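Local atomic coordinates of TRAS1 ORF2p (Bombyx mori, PDB entry 1WDU), a protein that probably cuts DNA at its telomeric target through this N-terminal endonuclease domain of a telomere-specific non-LTR retrotransposon. Residues Ile117-Tyr122 with Arg148-Gly153; Leu27-Leu32 with Ile51-Val56. The protein carries 1 engineered substitution. All coordinates share one frame; numbering follows the deposited sequence.

Interaction 1: residues Ile117-Tyr122 with Arg148-Gly153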
ATOM      1  N   ILE A 117       4.017   4.219 -13.656  1.00 42.84           N
ATOM      2  CA  ILE A 117       3.351   4.504 -12.393  1.00 38.67           C
ATOM      3  C   ILE A 117       4.264   4.491 -11.166  1.00 37.38           C
ATOM      4  O   ILE A 117       5.048   3.563 -10.966  1.00 36.17           O
ATOM      5  CB  ILE A 117       2.196   3.490 -12.175  1.00 38.03           C
ATOM      6  CG1 ILE A 117       1.187   3.617 -13.317  1.00 35.80           C
ATOM      7  CG2 ILE A 117       1.524   3.723 -10.826  1.00 38.69           C
ATOM      8  CD1 ILE A 117       0.019   2.677 -13.215  1.00 38.35           C
ATOM      9  N   THR A 118       4.157   5.535 -10.349  1.00 34.88           N
ATOM     10  CA  THR A 118       4.938   5.632  -9.125  1.00 32.39           C
ATOM     11  C   THR A 118       4.091   4.970  -8.032  1.00 31.25           C
ATOM     12  O   THR A 118       2.956   5.381  -7.772  1.00 30.70           O
ATOM     13  CB  THR A 118       5.207   7.104  -8.752  1.00 34.73           C
ATOM     14  OG1 THR A 118       5.874   7.754  -9.840  1.00 38.57           O
ATOM     15  CG2 THR A 118       6.085   7.197  -7.502  1.00 35.27           C
ATOM     16  N   LEU A 119       4.639   3.932  -7.412  1.00 28.47           N
ATOM     17  CA  LEU A 119       3.934   3.190  -6.368  1.00 28.07           C
ATOM     18  C   LEU A 119       4.517   3.459  -4.998  1.00 26.17           C
ATOM     19  O   LEU A 119       5.714   3.659  -4.848  1.00 25.89           O
ATOM     20  CB  LEU A 119       4.033   1.684  -6.612  1.00 27.12           C
ATOM     21  CG  LEU A 119       3.385   1.069  -7.842  1.00 27.64           C
ATOM     22  CD1 LEU A 119       3.900  -0.354  -8.003  1.00 24.72           C
ATOM     23  CD2 LEU A 119       1.866   1.100  -7.690  1.00 26.85           C
ATOM     24  N   VAL A 120       3.673   3.459  -3.983  1.00 25.52           N
ATOM     25  CA  VAL A 120       4.208   3.667  -2.658  1.00 27.82           C
ATOM     26  C   VAL A 120       3.512   2.807  -1.623  1.00 25.63           C
ATOM     27  O   VAL A 120       2.292   2.662  -1.634  1.00 28.18           O
ATOM     28  CB  VAL A 120       4.178   5.179  -2.266  1.00 26.58           C
ATOM     29  CG1 VAL A 120       3.070   5.870  -2.984  1.00 29.00           C
ATOM     30  CG2 VAL A 120       4.051   5.339  -0.750  1.00 23.74           C
ATOM     31  N   SER A 121       4.318   2.189  -0.766  1.00 24.33           N
ATOM     32  CA  SER A 121       3.808   1.362   0.312  1.00 25.69           C
ATOM     33  C   SER A 121       4.218   2.115   1.569  1.00 26.21           C
ATOM     34  O   SER A 121       5.374   2.507   1.715  1.00 26.67           O
ATOM     35  CB  SER A 121       4.437  -0.038   0.293  1.00 25.70           C
ATOM     36  OG  SER A 121       3.903  -0.846   1.337  1.00 21.33           O
ATOM     37  N   TYR A 122       3.265   2.314   2.473  1.00 26.90           N
ATOM     38  CA  TYR A 122       3.527   3.061   3.692  1.00 26.25           C
ATOM     39  C   TYR A 122       2.952   2.410   4.945  1.00 27.42           C
ATOM     40  O   TYR A 122       2.048   1.575   4.883  1.00 26.02           O
ATOM     41  CB  TYR A 122       2.935   4.461   3.569  1.00 22.11           C
ATOM     42  CG  TYR A 122       1.416   4.475   3.543  1.00 23.46           C
ATOM     43  CD1 TYR A 122       0.709   4.486   2.337  1.00 20.82           C
ATOM     44  CD2 TYR A 122       0.682   4.479   4.735  1.00 24.26           C
ATOM     45  CE1 TYR A 122      -0.687   4.512   2.317  1.00 18.30           C
ATOM     46  CE2 TYR A 122      -0.714   4.495   4.727  1.00 23.76           C
ATOM     47  CZ  TYR A 122      -1.391   4.515   3.518  1.00 21.77           C
ATOM     48  OH  TYR A 122      -2.769   4.540   3.535  1.00 19.69           O
ATOM     49  N   ARG A 148      -0.102   9.757 -12.056  1.00 48.20           N
ATOM     50  CA  ARG A 148       0.437   8.407 -11.962  1.00 45.13           C
ATOM     51  C   ARG A 148       0.918   8.020 -10.560  1.00 41.81           C
ATOM     52  O   ARG A 148       1.973   7.414 -10.411  1.00 40.65           O
ATOM     53  CB  ARG A 148       1.598   8.269 -12.949  1.00 47.73           C
ATOM     54  CG  ARG A 148       1.243   8.645 -14.371  1.00 49.35           C
ATOM     55  CD  ARG A 148       0.245   7.665 -14.944  1.00 52.52           C
ATOM     56  NE  ARG A 148      -0.385   8.184 -16.152  1.00 55.97           N
ATOM     57  CZ  ARG A 148      -1.278   7.514 -16.867  1.00 57.24           C
ATOM     58  NH1 ARG A 148      -1.639   6.295 -16.491  1.00 58.54           N
ATOM     59  NH2 ARG A 148      -1.813   8.061 -17.949  1.00 57.28           N
ATOM     60  N   LEU A 149       0.155   8.376  -9.536  1.00 38.64           N
ATOM     61  CA  LEU A 149       0.536   8.029  -8.178  1.00 37.05           C
ATOM     62  C   LEU A 149      -0.477   7.083  -7.540  1.00 34.71           C
ATOM     63  O   LEU A 149      -1.681   7.267  -7.695  1.00 36.74           O
ATOM     64  CB  LEU A 149       0.654   9.288  -7.305  1.00 37.90           C
ATOM     65  CG  LEU A 149       1.660  10.393  -7.660  1.00 38.28           C
ATOM     66  CD1 LEU A 149       1.707  11.401  -6.511  1.00 37.29           C
ATOM     67  CD2 LEU A 149       3.043   9.812  -7.893  1.00 36.79           C
ATOM     68  N   ILE A 150       0.022   6.066  -6.840  1.00 31.05           N
ATOM     69  CA  ILE A 150      -0.822   5.108  -6.117  1.00 29.31           C
ATOM     70  C   ILE A 150      -0.156   4.843  -4.766  1.00 28.57           C
ATOM     71  O   ILE A 150       1.019   4.470  -4.710  1.00 25.22           O
ATOM     72  CB  ILE A 150      -0.956   3.736  -6.833  1.00 29.19           C
ATOM     73  CG1 ILE A 150      -1.529   3.905  -8.243  1.00 31.00           C
ATOM     74  CG2 ILE A 150      -1.890   2.834  -6.029  1.00 25.78           C
ATOM     75  CD1 ILE A 150      -1.630   2.580  -9.022  1.00 29.45           C
ATOM     76  N   PHE A 151      -0.909   5.039  -3.688  1.00 28.78           N
ATOM     77  CA  PHE A 151      -0.401   4.828  -2.338  1.00 28.48           C
ATOM     78  C   PHE A 151      -1.208   3.742  -1.683  1.00 28.47           C
ATOM     79  O   PHE A 151      -2.420   3.675  -1.855  1.00 28.79           O
ATOM     80  CB  PHE A 151      -0.567   6.070  -1.450  1.00 29.99           C
ATOM     81  CG  PHE A 151       0.244   7.257  -1.870  1.00 29.83           C
ATOM     82  CD1 PHE A 151      -0.120   8.008  -2.984  1.00 28.37           C
ATOM     83  CD2 PHE A 151       1.345   7.661  -1.110  1.00 28.11           C
ATOM     84  CE1 PHE A 151       0.600   9.155  -3.333  1.00 27.49           C
ATOM     85  CE2 PHE A 151       2.072   8.799  -1.451  1.00 27.38           C
ATOM     86  CZ  PHE A 151       1.695   9.550  -2.569  1.00 27.71           C
ATOM     87  N   GLY A 152      -0.534   2.914  -0.898  1.00 29.40           N
ATOM     88  CA  GLY A 152      -1.225   1.853  -0.194  1.00 27.74           C
ATOM     89  C   GLY A 152      -0.499   1.533   1.096  1.00 27.07           C
ATOM     90  O   GLY A 152       0.734   1.419   1.118  1.00 26.90           O
ATOM     91  N   GLY A 153      -1.256   1.403   2.176  1.00 25.87           N
ATOM     92  CA  GLY A 153      -0.646   1.072   3.441  1.00 25.79           C
ATOM     93  C   GLY A 153      -1.591   1.114   4.622  1.00 25.88           C
ATOM     94  O   GLY A 153      -2.811   1.191   4.471  1.00 23.36           O
TER
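T118 and V120 each send a backbone N-H across to the neighbouring strand and receive one back on their carbonyl oxygen, the alternation expected of parallel β-strands. T118 N bonds to R148 O at 2.9 Å, and T118 O accepts I150 N at 3.2 Å, approached almost head-on by the donor. V120 N reaches I150 O at 2.9 Å, while G152 N returns to V120 O; I150 is thus gripped through both its N and its O. Y122 N closes the series on G152 O at 3.0 Å, with the donor tilted from the carbonyl plane. The outward backbone groups are met too: I117, L119 and S121 bond to I110, V108 and V106 of strand 105-111, and L149 N to OG1 of T213. The hydroxyl of S121 is held by I51 and Q52 of strand 48-52. On the face that carries L119 and I150, the I117 CG2 methyl meets I150 CD1 at 3.8 Å. Chi1 of Y122 (68°) folds its ring across the chain until G153 CA sits 3.5 Å from the ring centroid in a CH-pi contact. This β-α-β pair lies near the chain's centre, in one sheet of the four-layered α/β sandwich of DNase I-like endonucleases. Helix 131-142 packs on L149 and F151, F211 of strand 204-212 stacks on F151, and strand 237-241 meets I117 and I150.

Interaction 2: residues Leu27-Leu32 with Ile51-Val56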
ATOM      1  N   LEU A  27       1.545  -7.644   7.086  1.00 37.33           N
ATOM      2  CA  LEU A  27       1.924  -8.965   7.565  1.00 38.11           C
ATOM      3  C   LEU A  27       2.195  -9.082   9.056  1.00 41.03           C
ATOM      4  O   LEU A  27       2.238 -10.194   9.598  1.00 39.69           O
ATOM      5  CB  LEU A  27       3.157  -9.423   6.795  1.00 37.59           C
ATOM      6  CG  LEU A  27       2.940  -9.987   5.389  1.00 37.01           C
ATOM      7  CD1 LEU A  27       1.613  -9.529   4.814  1.00 35.71           C
ATOM      8  CD2 LEU A  27       4.116  -9.574   4.507  1.00 35.54           C
ATOM      9  N   GLN A  28       2.392  -7.941   9.711  1.00 44.48           N
ATOM     10  CA  GLN A  28       2.671  -7.897  11.145  1.00 47.90           C
ATOM     11  C   GLN A  28       3.908  -8.681  11.593  1.00 48.90           C
ATOM     12  O   GLN A  28       3.959  -9.177  12.715  1.00 49.39           O
ATOM     13  CB  GLN A  28       1.447  -8.367  11.936  1.00 49.48           C
ATOM     14  CG  GLN A  28       0.340  -7.322  11.989  1.00 53.75           C
ATOM     15  CD  GLN A  28      -0.727  -7.630  13.024  1.00 55.88           C
ATOM     16  OE1 GLN A  28      -1.512  -6.753  13.398  1.00 57.93           O
ATOM     17  NE2 GLN A  28      -0.772  -8.876  13.486  1.00 55.97           N
ATOM     18  N   ARG A  29       4.902  -8.780  10.717  1.00 51.01           N
ATOM     19  CA  ARG A  29       6.142  -9.490  11.025  1.00 53.54           C
ATOM     20  C   ARG A  29       5.968 -10.996  11.215  1.00 54.11           C
ATOM     21  O   ARG A  29       6.855 -11.654  11.760  1.00 54.23           O
ATOM     22  CB  ARG A  29       6.793  -8.911  12.288  1.00 56.48           C
ATOM     23  CG  ARG A  29       7.035  -7.409  12.265  1.00 59.95           C
ATOM     24  CD  ARG A  29       8.000  -7.016  13.371  1.00 64.34           C
ATOM     25  NE  ARG A  29       8.058  -5.572  13.585  1.00 68.29           N
ATOM     26  CZ  ARG A  29       7.065  -4.855  14.105  1.00 71.10           C
ATOM     27  NH1 ARG A  29       5.932  -5.448  14.467  1.00 71.68           N
ATOM     28  NH2 ARG A  29       7.203  -3.544  14.270  1.00 72.10           N
ATOM     29  N   LYS A  30       4.836 -11.540  10.779  1.00 54.33           N
ATOM     30  CA  LYS A  30       4.583 -12.974  10.919  1.00 55.15           C
ATOM     31  C   LYS A  30       5.200 -13.794   9.784  1.00 55.23           C
ATOM     32  O   LYS A  30       4.818 -13.645   8.619  1.00 55.71           O
ATOM     33  CB  LYS A  30       3.075 -13.251  10.972  1.00 56.29           C
ATOM     34  CG  LYS A  30       2.375 -12.791  12.240  1.00 57.88           C
ATOM     35  CD  LYS A  30       0.905 -13.205  12.216  1.00 59.39           C
ATOM     36  CE  LYS A  30       0.187 -12.861  13.522  1.00 60.77           C
ATOM     37  NZ  LYS A  30      -1.250 -13.289  13.523  1.00 58.60           N
ATOM     38  N   LYS A  31       6.146 -14.666  10.135  1.00 54.00           N
ATOM     39  CA  LYS A  31       6.825 -15.525   9.165  1.00 53.16           C
ATOM     40  C   LYS A  31       5.809 -16.270   8.308  1.00 51.74           C
ATOM     41  O   LYS A  31       6.003 -16.453   7.111  1.00 50.72           O
ATOM     42  CB  LYS A  31       7.707 -16.544   9.890  1.00 55.41           C
ATOM     43  CG  LYS A  31       8.629 -15.943  10.943  1.00 59.07           C
ATOM     44  CD  LYS A  31       9.505 -17.010  11.605  1.00 61.26           C
ATOM     45  CE  LYS A  31      10.293 -16.428  12.776  1.00 62.67           C
ATOM     46  NZ  LYS A  31      11.311 -17.372  13.326  1.00 63.78           N
ATOM     47  N   LEU A  32       4.725 -16.695   8.946  1.00 51.07           N
ATOM     48  CA  LEU A  32       3.651 -17.428   8.289  1.00 51.19           C
ATOM     49  C   LEU A  32       2.861 -16.557   7.314  1.00 50.26           C
ATOM     50  O   LEU A  32       2.522 -16.989   6.201  1.00 48.93           O
ATOM     51  CB  LEU A  32       2.700 -18.007   9.347  1.00 52.97           C
ATOM     52  CG  LEU A  32       2.337 -17.095  10.532  1.00 56.20           C
ATOM     53  CD1 LEU A  32       1.083 -17.627  11.211  1.00 57.57           C
ATOM     54  CD2 LEU A  32       3.504 -17.015  11.533  1.00 55.11           C
ATOM     55  N   ILE A  51       3.407  -4.054   0.749  1.00 26.84           N
ATOM     56  CA  ILE A  51       3.529  -4.624   2.082  1.00 27.52           C
ATOM     57  C   ILE A  51       3.876  -3.674   3.216  1.00 29.96           C
ATOM     58  O   ILE A  51       4.525  -2.649   3.013  1.00 31.18           O
ATOM     59  CB  ILE A  51       4.625  -5.710   2.085  1.00 27.50           C
ATOM     60  CG1 ILE A  51       4.411  -6.682   0.928  1.00 28.83           C
ATOM     61  CG2 ILE A  51       4.625  -6.459   3.410  1.00 29.76           C
ATOM     62  CD1 ILE A  51       5.645  -7.526   0.629  1.00 26.52           C
ATOM     63  N   GLN A  52       3.444  -4.048   4.419  1.00 30.72           N
ATOM     64  CA  GLN A  52       3.756  -3.312   5.636  1.00 31.94           C
ATOM     65  C   GLN A  52       4.124  -4.353   6.671  1.00 33.31           C
ATOM     66  O   GLN A  52       3.526  -5.434   6.707  1.00 32.40           O
ATOM     67  CB  GLN A  52       2.560  -2.509   6.161  1.00 32.77           C
ATOM     68  CG  GLN A  52       2.034  -1.462   5.203  1.00 30.02           C
ATOM     69  CD  GLN A  52       1.152  -2.076   4.150  1.00 27.76           C
ATOM     70  OE1 GLN A  52       0.232  -2.826   4.474  1.00 27.19           O
ATOM     71  NE2 GLN A  52       1.419  -1.764   2.885  1.00 22.65           N
ATOM     72  N   GLU A  53       5.119  -4.037   7.496  1.00 34.65           N
ATOM     73  CA  GLU A  53       5.546  -4.937   8.559  1.00 36.29           C
ATOM     74  C   GLU A  53       5.962  -6.328   8.081  1.00 36.84           C
ATOM     75  O   GLU A  53       5.452  -7.338   8.571  1.00 37.16           O
ATOM     76  CB  GLU A  53       4.421  -5.088   9.582  1.00 38.04           C
ATOM     77  CG  GLU A  53       3.969  -3.792  10.213  1.00 42.88           C
ATOM     78  CD  GLU A  53       4.745  -3.455  11.462  1.00 47.63           C
ATOM     79  OE1 GLU A  53       5.899  -2.982  11.353  1.00 50.68           O
ATOM     80  OE2 GLU A  53       4.196  -3.678  12.562  1.00 52.00           O
ATOM     81  N   PRO A  54       6.883  -6.406   7.113  1.00 37.20           N
ATOM     82  CA  PRO A  54       7.303  -7.730   6.647  1.00 39.93           C
ATOM     83  C   PRO A  54       8.212  -8.364   7.696  1.00 43.59           C
ATOM     84  O   PRO A  54       8.795  -7.668   8.529  1.00 43.44           O
ATOM     85  CB  PRO A  54       8.048  -7.416   5.359  1.00 36.71           C
ATOM     86  CG  PRO A  54       8.703  -6.121   5.694  1.00 37.07           C
ATOM     87  CD  PRO A  54       7.596  -5.344   6.384  1.00 36.60           C
ATOM     88  N   TYR A  55       8.327  -9.684   7.670  1.00 47.57           N
ATOM     89  CA  TYR A  55       9.186 -10.356   8.627  1.00 52.45           C
ATOM     90  C   TYR A  55      10.631 -10.275   8.151  1.00 54.07           C
ATOM     91  O   TYR A  55      10.923 -10.551   6.985  1.00 53.84           O
ATOM     92  CB  TYR A  55       8.752 -11.815   8.796  1.00 55.65           C
ATOM     93  CG  TYR A  55       9.813 -12.705   9.395  1.00 58.89           C
ATOM     94  CD1 TYR A  55      10.659 -13.456   8.577  1.00 60.08           C
ATOM     95  CD2 TYR A  55       9.996 -12.774  10.776  1.00 60.90           C
ATOM     96  CE1 TYR A  55      11.660 -14.253   9.116  1.00 62.44           C
ATOM     97  CE2 TYR A  55      11.001 -13.568  11.329  1.00 62.45           C
ATOM     98  CZ  TYR A  55      11.829 -14.305  10.492  1.00 62.71           C
ATOM     99  OH  TYR A  55      12.829 -15.086  11.025  1.00 63.77           O
ATOM    100  N   VAL A  56      11.530  -9.886   9.053  1.00 55.30           N
ATOM    101  CA  VAL A  56      12.943  -9.771   8.711  1.00 56.81           C
ATOM    102  C   VAL A  56      13.131  -8.985   7.412  1.00 58.57           C
ATOM    103  O   VAL A  56      13.196  -7.751   7.417  1.00 59.42           O
ATOM    104  CB  VAL A  56      13.592 -11.178   8.568  1.00 56.56           C
ATOM    105  CG1 VAL A  56      14.928 -11.081   7.844  1.00 55.90           C
ATOM    106  CG2 VAL A  56      13.793 -11.791   9.945  1.00 55.38           C
TER
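L27 N bonds to Q52 O at 3.0 Å, and two residues on R29 N takes E53 O at a short 2.6 Å, the donor standing 25° out of the carbonyl plane. The tight part runs from these two bonds to the methyls of L27 and I51, beside the first of them; L27, I51 and E53 are all buried. The 3.3 Å between L27 CD2 and I51 CG2 is doubtfully short. The chain at L27-K30 folds into a type I' turn, closed by K30 N on L27 O at 3.2 Å, which brings R29 N round to E53.

Farther out the grip passes to long side chains. R29 NH1 lies 3.1 Å from E53 OE2, but the carboxylate stands over a face of the guanidinium, the two planes 73° apart, so this salt bridge works by charge without a directed N-H. On the exposed flank the extended K31 chain crosses Y55, its CG 3.4 Å from the ring centroid in a CH-pi contact; chi1 of Y55 (161°, CG anti to N) turns the ring there, with R29 O near its edge at CD2. With an alanine in place of Y55, the aliphatic stem of K31 would probably lose the face it lies on and be left free to swing.

E53, beside N26 and a bound phosphate, sits just past a strand end, consistent with the active-site end of a DNase I-like fold. The contact joins the turn between strand 20-26 and helix 31-44 to the end of strand 48-52, within one β-α-β unit; L27 and Y55 touch T34 of the helix, and E53 borders Y123 of strand 116-123.

How the interactions relate
The two contacts show one principle at two points of an α/β sandwich: each ties together parts of a β-α-β unit, interaction 1 along paired parallel strands and interaction 2 through the loops that follow its strands. Their centres are 19 Å apart, yet they meet where the two sheets face each other. There S121 OG lies 3.1 Å from Q52 NE2, a probable hydrogen bond, and Y122 O packs on Q52 CG at 3.1 Å. Interaction 1 is the more deeply buried. In interaction 2 the side chain of E53 comes within about 3 Å of a phosphate ion, probably from the crystallisation liquor, at the end of strand 48-52, where DNase I-like enzymes usually carry the active site.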